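Local coordinates for protein chinitase A (PDB 3EBV) that probably hydrolyses internal glycosidic bonds of chitin, as a family 18 endochitinase, through the TIM-barrel catalytic domain that this chain represents, at residues A[25-28]-A[29-32]; A[39-43]-A[44-48]; A[274-278]-A[279-283]. All coordinates share one frame; numbering follows the deposited sequence.

Contact 1. Residues A[25-28]-A[29-32]; sequences DVPS and AYDI. With SO4 (sulfate ion), chain B.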
loop_
_atom_site.group_PDB
_atom_site.type_symbol
_atom_site.label_atom_id
_atom_site.label_comp_id
_atom_site.label_asym_id
_atom_site.label_seq_id
_atom_site.Cartn_x
_atom_site.Cartn_y
_atom_site.Cartn_z
ATOM N N ASP A 25 8.249 11.010 -13.399
ATOM C CA ASP A 25 8.934 9.853 -13.977
ATOM C C ASP A 25 8.229 8.520 -13.707
ATOM O O ASP A 25 8.576 7.493 -14.286
ATOM C CB ASP A 25 10.352 9.709 -13.420
ATOM C CG ASP A 25 11.268 10.853 -13.820
ATOM O OD1 ASP A 25 11.227 11.240 -15.014
ATOM O OD2 ASP A 25 12.029 11.288 -12.929
ATOM N N VAL A 26 7.289 8.518 -12.759
ATOM C CA VAL A 26 6.626 7.263 -12.389
ATOM C C VAL A 26 5.854 6.687 -13.583
ATOM O O VAL A 26 5.074 7.395 -14.216
ATOM C CB VAL A 26 5.676 7.476 -11.188
ATOM C CG1 VAL A 26 4.815 6.205 -10.938
ATOM C CG2 VAL A 26 6.501 7.866 -9.941
ATOM N N PRO A 27 6.093 5.401 -13.910
ATOM C CA PRO A 27 5.370 4.765 -15.030
ATOM C C PRO A 27 3.855 4.912 -15.000
ATOM O O PRO A 27 3.245 4.931 -13.917
ATOM C CB PRO A 27 5.767 3.287 -14.928
ATOM C CG PRO A 27 7.198 3.331 -14.309
ATOM C CD PRO A 27 7.136 4.518 -13.339
ATOM N N SER A 28 3.271 4.963 -16.197
ATOM C CA SER A 28 1.824 5.122 -16.328
ATOM C C SER A 28 1.020 3.967 -15.714
ATOM O O SER A 28 -0.151 4.176 -15.358
ATOM C CB SER A 28 1.440 5.280 -17.803
ATOM O OG SER A 28 1.914 4.209 -18.548
ATOM N N ALA A 29 1.654 2.803 -15.569
ATOM C CA ALA A 29 0.978 1.626 -14.988
ATOM C C ALA A 29 0.460 1.872 -13.585
ATOM O O ALA A 29 -0.479 1.190 -13.140
ATOM C CB ALA A 29 1.930 0.449 -14.962
ATOM N N TYR A 30 1.075 2.811 -12.851
ATOM C CA TYR A 30 0.695 3.027 -11.471
ATOM C C TYR A 30 -0.539 3.898 -11.363
ATOM O O TYR A 30 -0.536 5.071 -11.740
ATOM C CB TYR A 30 1.860 3.629 -10.689
ATOM C CG TYR A 30 3.011 2.675 -10.581
ATOM C CD1 TYR A 30 2.953 1.598 -9.689
ATOM C CD2 TYR A 30 4.155 2.810 -11.407
ATOM C CE1 TYR A 30 4.004 0.696 -9.593
ATOM C CE2 TYR A 30 5.229 1.898 -11.301
ATOM C CZ TYR A 30 5.150 0.846 -10.383
ATOM O OH TYR A 30 6.174 -0.085 -10.198
ATOM N N ASP A 31 -1.599 3.325 -10.802
ATOM C CA ASP A 31 -2.868 4.040 -10.642
ATOM C C ASP A 31 -2.920 4.812 -9.348
ATOM O O ASP A 31 -3.614 5.822 -9.255
ATOM C CB ASP A 31 -4.012 3.033 -10.633
ATOM C CG ASP A 31 -4.018 2.215 -11.864
ATOM O OD1 ASP A 31 -4.305 2.766 -12.962
ATOM O OD2 ASP A 31 -3.740 1.016 -11.800
ATOM N N ILE A 32 -2.227 4.313 -8.327
ATOM C CA ILE A 32 -2.139 4.962 -7.039
ATOM C C ILE A 32 -0.662 5.056 -6.732
ATOM O O ILE A 32 0.049 4.050 -6.794
ATOM C CB ILE A 32 -2.852 4.171 -5.905
ATOM C CG1 ILE A 32 -4.345 3.995 -6.234
ATOM C CG2 ILE A 32 -2.684 4.890 -4.553
ATOM C CD1 ILE A 32 -5.079 3.092 -5.203
HETATM S S SO4 B . 3.851 5.849 -21.354
HETATM O O1 SO4 B . 3.258 7.173 -21.268
HETATM O O2 SO4 B . 4.280 5.521 -22.720
HETATM O O3 SO4 B . 5.013 5.846 -20.393
HETATM O O4 SO4 B . 2.858 4.833 -20.996
HETATM O O HOH W 1 1.385 6.693 -12.867
HETATM O O HOH W 2 -2.716 3.042 -15.150
#
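Val26 holds CG1 anti to its backbone N (chi1 171°), and Tyr30 swings its ring anti to the carbonyl carbon, beside the backbone N (chi1 -66°); together these torsions bring the valine methyl against the ring carbon CD2, next to CG. Val26 directly precedes, and Tyr30 ends, a type I beta turn from Pro27 to Tyr30, in the loop that leads into strand 32-40 of the TIM barrel. Val26 CG1 lies 3.5 Å from Tyr30 CD2, the two side chains crossing at about a right angle. Pro27 instead runs alongside the phenol, pointing the same way: its CD is 3.8 Å from Tyr30 CE2, and its CG sits at the ring edge, in plane. The turn is closed by Tyr30 N donating to Pro27 O at 3.2 Å; the bond is nearly straight at the hydrogen (168°), but the donor stands above the carbonyl plane. Pro27 O takes a second proton from a water that also donates to Tyr30 O, so the turn is bridged twice. Another water links Ser28 O to Asp31 OD1. The phenol OH hydrogen-bonds Asp276 OD2, beyond the turn, while Asp31 OD2 accepts from Val7 N of strand 6-12 and from His292. On the outer side of the turn, Ser28 OG donates to O4 of a sulfate ion, probably from the crystallisation liquor, at 2.7 Å.

Contact 2. Residues A[39-43]-A[44-48]; sequences DATTT and PGAVT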
loop_
_atom_site.group_PDB
_atom_site.type_symbol
_atom_site.label_atom_id
_atom_site.label_comp_id
_atom_site.label_asym_id
_atom_site.label_seq_id
_atom_site.Cartn_x
_atom_site.Cartn_y
_atom_site.Cartn_z
ATOM N N ASP A 39 6.877 12.338 7.982
ATOM C CA ASP A 39 7.787 12.254 9.128
ATOM C C ASP A 39 6.960 12.412 10.438
ATOM O O ASP A 39 6.027 13.201 10.473
ATOM C CB ASP A 39 8.836 13.382 9.012
ATOM C CG ASP A 39 9.906 13.114 7.910
ATOM O OD1 ASP A 39 10.429 11.980 7.877
ATOM O OD2 ASP A 39 10.233 14.041 7.129
ATOM N N ALA A 40 7.284 11.661 11.488
ATOM C CA ALA A 40 6.775 11.983 12.838
ATOM C C ALA A 40 7.308 13.345 13.309
ATOM O O ALA A 40 8.330 13.826 12.803
ATOM C CB ALA A 40 7.162 10.920 13.831
ATOM N N THR A 41 6.611 13.959 14.264
ATOM C CA THR A 41 7.083 15.226 14.889
ATOM C C THR A 41 7.151 15.035 16.403
ATOM O O THR A 41 6.934 13.928 16.930
ATOM C CB THR A 41 6.160 16.410 14.564
ATOM O OG1 THR A 41 4.931 16.264 15.294
ATOM C CG2 THR A 41 5.858 16.509 13.087
ATOM N N THR A 42 7.466 16.113 17.124
ATOM C CA THR A 42 7.499 16.033 18.579
ATOM C C THR A 42 6.106 15.973 19.221
ATOM O O THR A 42 6.010 15.688 20.413
ATOM C CB THR A 42 8.292 17.220 19.192
ATOM O OG1 THR A 42 7.747 18.451 18.705
ATOM C CG2 THR A 42 9.747 17.118 18.797
ATOM N N THR A 43 5.059 16.238 18.442
ATOM C CA THR A 43 3.658 16.144 18.902
ATOM C C THR A 43 3.120 14.700 18.673
ATOM O O THR A 43 3.143 14.223 17.533
ATOM C CB THR A 43 2.801 17.179 18.168
ATOM O OG1 THR A 43 3.295 18.506 18.467
ATOM C CG2 THR A 43 1.313 17.100 18.554
ATOM N N PRO A 44 2.671 14.007 19.741
ATOM C CA PRO A 44 2.188 12.615 19.591
ATOM C C PRO A 44 1.111 12.475 18.509
ATOM O O PRO A 44 0.149 13.231 18.488
ATOM C CB PRO A 44 1.627 12.299 20.987
ATOM C CG PRO A 44 2.516 13.117 21.908
ATOM C CD PRO A 44 2.620 14.435 21.164
ATOM N N GLY A 45 1.311 11.522 17.582
ATOM C CA GLY A 45 0.359 11.268 16.495
ATOM C C GLY A 45 0.494 12.135 15.255
ATOM O O GLY A 45 -0.083 11.841 14.213
ATOM N N ALA A 46 1.224 13.267 15.370
ATOM C CA ALA A 46 1.260 14.235 14.299
ATOM C C ALA A 46 2.284 13.866 13.225
ATOM O O ALA A 46 3.307 13.257 13.520
ATOM C CB ALA A 46 1.585 15.660 14.870
ATOM N N VAL A 47 2.020 14.259 11.993
ATOM C CA VAL A 47 3.006 14.058 10.942
ATOM C C VAL A 47 3.260 15.341 10.189
ATOM O O VAL A 47 2.491 16.314 10.279
ATOM C CB VAL A 47 2.558 12.963 9.925
ATOM C CG1 VAL A 47 2.325 11.637 10.671
ATOM C CG2 VAL A 47 1.369 13.432 9.058
ATOM N N THR A 48 4.335 15.328 9.411
ATOM C CA THR A 48 4.587 16.400 8.472
ATOM C C THR A 48 5.245 15.782 7.236
ATOM O O THR A 48 5.701 14.623 7.265
ATOM C CB THR A 48 5.490 17.520 9.123
ATOM O OG1 THR A 48 5.493 18.677 8.282
ATOM C CG2 THR A 48 6.892 17.020 9.339
HETATM O O HOH W 3 4.521 12.398 15.809
#
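Thr41 and Ala46 meet where the hydroxyl of the threonine, OG1, approaches the alanine CB at 3.4 Å. The chi1 of Thr41 (72°) sets OG1 between the backbone N and the carbonyl carbon, and from there it also accepts from Thr43 N at 3.2 Å, an ST turn just past the end of strand 32-40. The same torsion puts Thr41 CG2 anti to the carbonyl carbon, on the other side of the backbone N from OG1, to lie 3.9 Å from Thr48 CG2; the two threonine side chains cross at about a right angle, methyl against methyl. Thr48 presents that methyl because its OG1 takes the position anti to the backbone N (chi1 -168°). Asp39, the residue paired with Thr48, brings its CB to 4.1 Å from the same CG2. These side chains sit on a beta hairpin, strand 32-40 turning back into the short strand 47-48. Asp39 and Thr48 form an antiparallel hydrogen-bonded pair: Asp39 N donates to Thr48 O at 2.7 Å and Thr48 N returns a bond to Asp39 O. Ala40 and Val47 follow as a non-hydrogen-bonded pair, their side chains diverging, with Val47 leaning on Val104 of helix 94-111. The far end is a type II turn, Thr43 to Ala46, with Gly45 at positive phi and Ala46 N bonded to Thr43 O at 3.0 Å. Thr43 CB packs 3.8 Å from the CB of Ala46. Inside the loop a water accepts from Thr41 N and lies within hydrogen-bonding distance of Thr43 O and Ala46 O.

Contact 3. Residues A[274-278]-A[279-283]; sequences NWDAT and AGNAW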
loop_
_atom_site.group_PDB
_atom_site.type_symbol
_atom_site.label_atom_id
_atom_site.label_comp_id
_atom_site.label_asym_id
_atom_site.label_seq_id
_atom_site.Cartn_x
_atom_site.Cartn_y
_atom_site.Cartn_z
ATOM N N ASN A 274 10.969 3.238 -7.579
ATOM C CA ASN A 274 12.423 3.508 -7.811
ATOM C C ASN A 274 13.161 2.226 -8.081
ATOM O O ASN A 274 13.986 2.146 -9.027
ATOM C CB ASN A 274 12.995 4.239 -6.590
ATOM C CG ASN A 274 12.195 5.476 -6.246
ATOM O OD1 ASN A 274 11.139 5.407 -5.574
ATOM N ND2 ASN A 274 12.685 6.643 -6.694
ATOM N N TRP A 275 12.893 1.188 -7.273
ATOM C CA TRP A 275 13.530 -0.092 -7.536
ATOM C C TRP A 275 12.999 -0.701 -8.844
ATOM O O TRP A 275 13.764 -1.333 -9.587
ATOM C CB TRP A 275 13.331 -1.059 -6.373
ATOM C CG TRP A 275 14.112 -0.731 -5.148
ATOM C CD1 TRP A 275 13.615 -0.494 -3.905
ATOM C CD2 TRP A 275 15.536 -0.611 -5.040
ATOM N NE1 TRP A 275 14.634 -0.254 -3.005
ATOM C CE2 TRP A 275 15.828 -0.303 -3.685
ATOM C CE3 TRP A 275 16.601 -0.771 -5.954
ATOM C CZ2 TRP A 275 17.155 -0.109 -3.206
ATOM C CZ3 TRP A 275 17.927 -0.551 -5.482
ATOM C CH2 TRP A 275 18.181 -0.247 -4.116
ATOM N N ASP A 276 11.720 -0.471 -9.165
ATOM C CA ASP A 276 11.179 -0.958 -10.458
ATOM C C ASP A 276 12.006 -0.353 -11.628
ATOM O O ASP A 276 12.408 -1.069 -12.551
ATOM C CB ASP A 276 9.681 -0.562 -10.503
ATOM C CG ASP A 276 8.899 -1.028 -11.753
ATOM O OD1 ASP A 276 9.140 -2.146 -12.272
ATOM O OD2 ASP A 276 8.009 -0.208 -12.132
ATOM N N ALA A 277 12.296 0.942 -11.518
ATOM C CA ALA A 277 13.057 1.676 -12.572
ATOM C C ALA A 277 14.483 1.139 -12.671
ATOM O O ALA A 277 14.997 0.953 -13.798
ATOM C CB ALA A 277 13.076 3.150 -12.264
ATOM N N THR A 278 15.128 0.893 -11.519
ATOM C CA THR A 278 16.458 0.274 -11.540
ATOM C C THR A 278 16.435 -1.036 -12.312
ATOM O O THR A 278 17.397 -1.398 -13.038
ATOM C CB THR A 278 16.989 0.111 -10.107
ATOM O OG1 THR A 278 17.303 1.429 -9.617
ATOM C CG2 THR A 278 18.230 -0.818 -10.068
ATOM N N ALA A 279 15.304 -1.761 -12.187
ATOM C CA ALA A 279 15.137 -3.069 -12.853
ATOM C C ALA A 279 14.393 -2.942 -14.191
ATOM O O ALA A 279 13.734 -3.898 -14.621
ATOM C CB ALA A 279 14.397 -4.071 -11.899
ATOM N N GLY A 280 14.490 -1.796 -14.863
ATOM C CA GLY A 280 13.990 -1.659 -16.250
ATOM C C GLY A 280 12.481 -1.638 -16.388
ATOM O O GLY A 280 11.954 -1.858 -17.488
ATOM N N ASN A 281 11.801 -1.391 -15.261
ATOM C CA ASN A 281 10.313 -1.374 -15.230
ATOM C C ASN A 281 9.733 -2.741 -15.608
ATOM O O ASN A 281 8.573 -2.796 -16.072
ATOM C CB ASN A 281 9.731 -0.252 -16.077
ATOM C CG ASN A 281 10.123 1.110 -15.553
ATOM O OD1 ASN A 281 10.282 1.288 -14.342
ATOM N ND2 ASN A 281 10.251 2.088 -16.458
ATOM N N ALA A 282 10.506 -3.814 -15.455
ATOM C CA ALA A 282 9.998 -5.158 -15.804
ATOM C C ALA A 282 8.762 -5.496 -14.962
ATOM O O ALA A 282 7.751 -6.017 -15.507
ATOM C CB ALA A 282 11.076 -6.195 -15.599
ATOM N N TRP A 283 8.794 -5.181 -13.682
ATOM C CA TRP A 283 7.672 -5.582 -12.807
ATOM C C TRP A 283 6.412 -4.824 -13.223
ATOM O O TRP A 283 5.348 -5.448 -13.461
ATOM C CB TRP A 283 8.043 -5.334 -11.333
ATOM C CG TRP A 283 7.126 -5.977 -10.314
ATOM C CD1 TRP A 283 7.357 -7.141 -9.640
ATOM C CD2 TRP A 283 5.872 -5.465 -9.845
ATOM N NE1 TRP A 283 6.302 -7.411 -8.770
ATOM C CE2 TRP A 283 5.371 -6.406 -8.880
ATOM C CE3 TRP A 283 5.088 -4.343 -10.167
ATOM C CZ2 TRP A 283 4.148 -6.211 -8.212
ATOM C CZ3 TRP A 283 3.882 -4.134 -9.491
ATOM C CH2 TRP A 283 3.407 -5.089 -8.548
HETATM O O HOH W 4 11.104 -3.994 -12.416
#
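Backbone bonds between Asp276 and Asn281 and between Ala277 and Gly280 end helix 273-278 in a Schellman motif. Asn281 N donates to Asp276 O at 2.8 Å, Gly280 N to Ala277 O at 3.0 Å, and Gly280 has positive phi as the C-prime residue. Both donors stand above the carbonyl planes they address. One residue earlier, Ala279 N keeps a helical bond to Trp275 O. Among the side chains, Asp276 points its carboxylate, CG anti to the backbone N (chi1 -178°), toward the reversing chain at Asn281, where OD1 is 3.3 Å from Asn281 CA. The Asn281 side chain crosses that of Asp276 at about a right angle, with amide and carboxylate planes 52° apart, and lays its OD1 3.3 Å from Ala277 CA. Through water, Asp276 OD1 is joined to Trp283: one water donates to the carboxylate at 2.7 Å and accepts from Trp283 N at 2.9 Å. Besides Tyr30, Ser284 OG hydrogen-bonds Asp276 OD2. The bend thus joins helix 273-278 to helix 282-292, whose Trp283 packs on Ala268 and Thr270 of strand 267-271 and Val7 of strand 6-12, while Trp275 touches Gln12 at the end of that strand.

Overall arrangement
From the N terminus the contacts come in series, none nesting in or crossing another. Contact 1 closes the turn at the end of the loop between strands 6-12 and 32-40. Contact 2 follows at the other end of strand 32-40, closing the hairpin with strand 47-48 against helix 94-111; its centre is about 29 Å from that of contact 1. Contact 3, far later, closes the bend between helices 273-278 and 282-292, after strand 267-271. Because strand 6-12 pairs with both 32-40 and 267-271, contacts 1 and 3 become neighbours, centres about 12 Å apart, touching where Tyr30 probably hydrogen-bonds Asp276 and Pro27 packs on Asn281. Contact 2 touches neither.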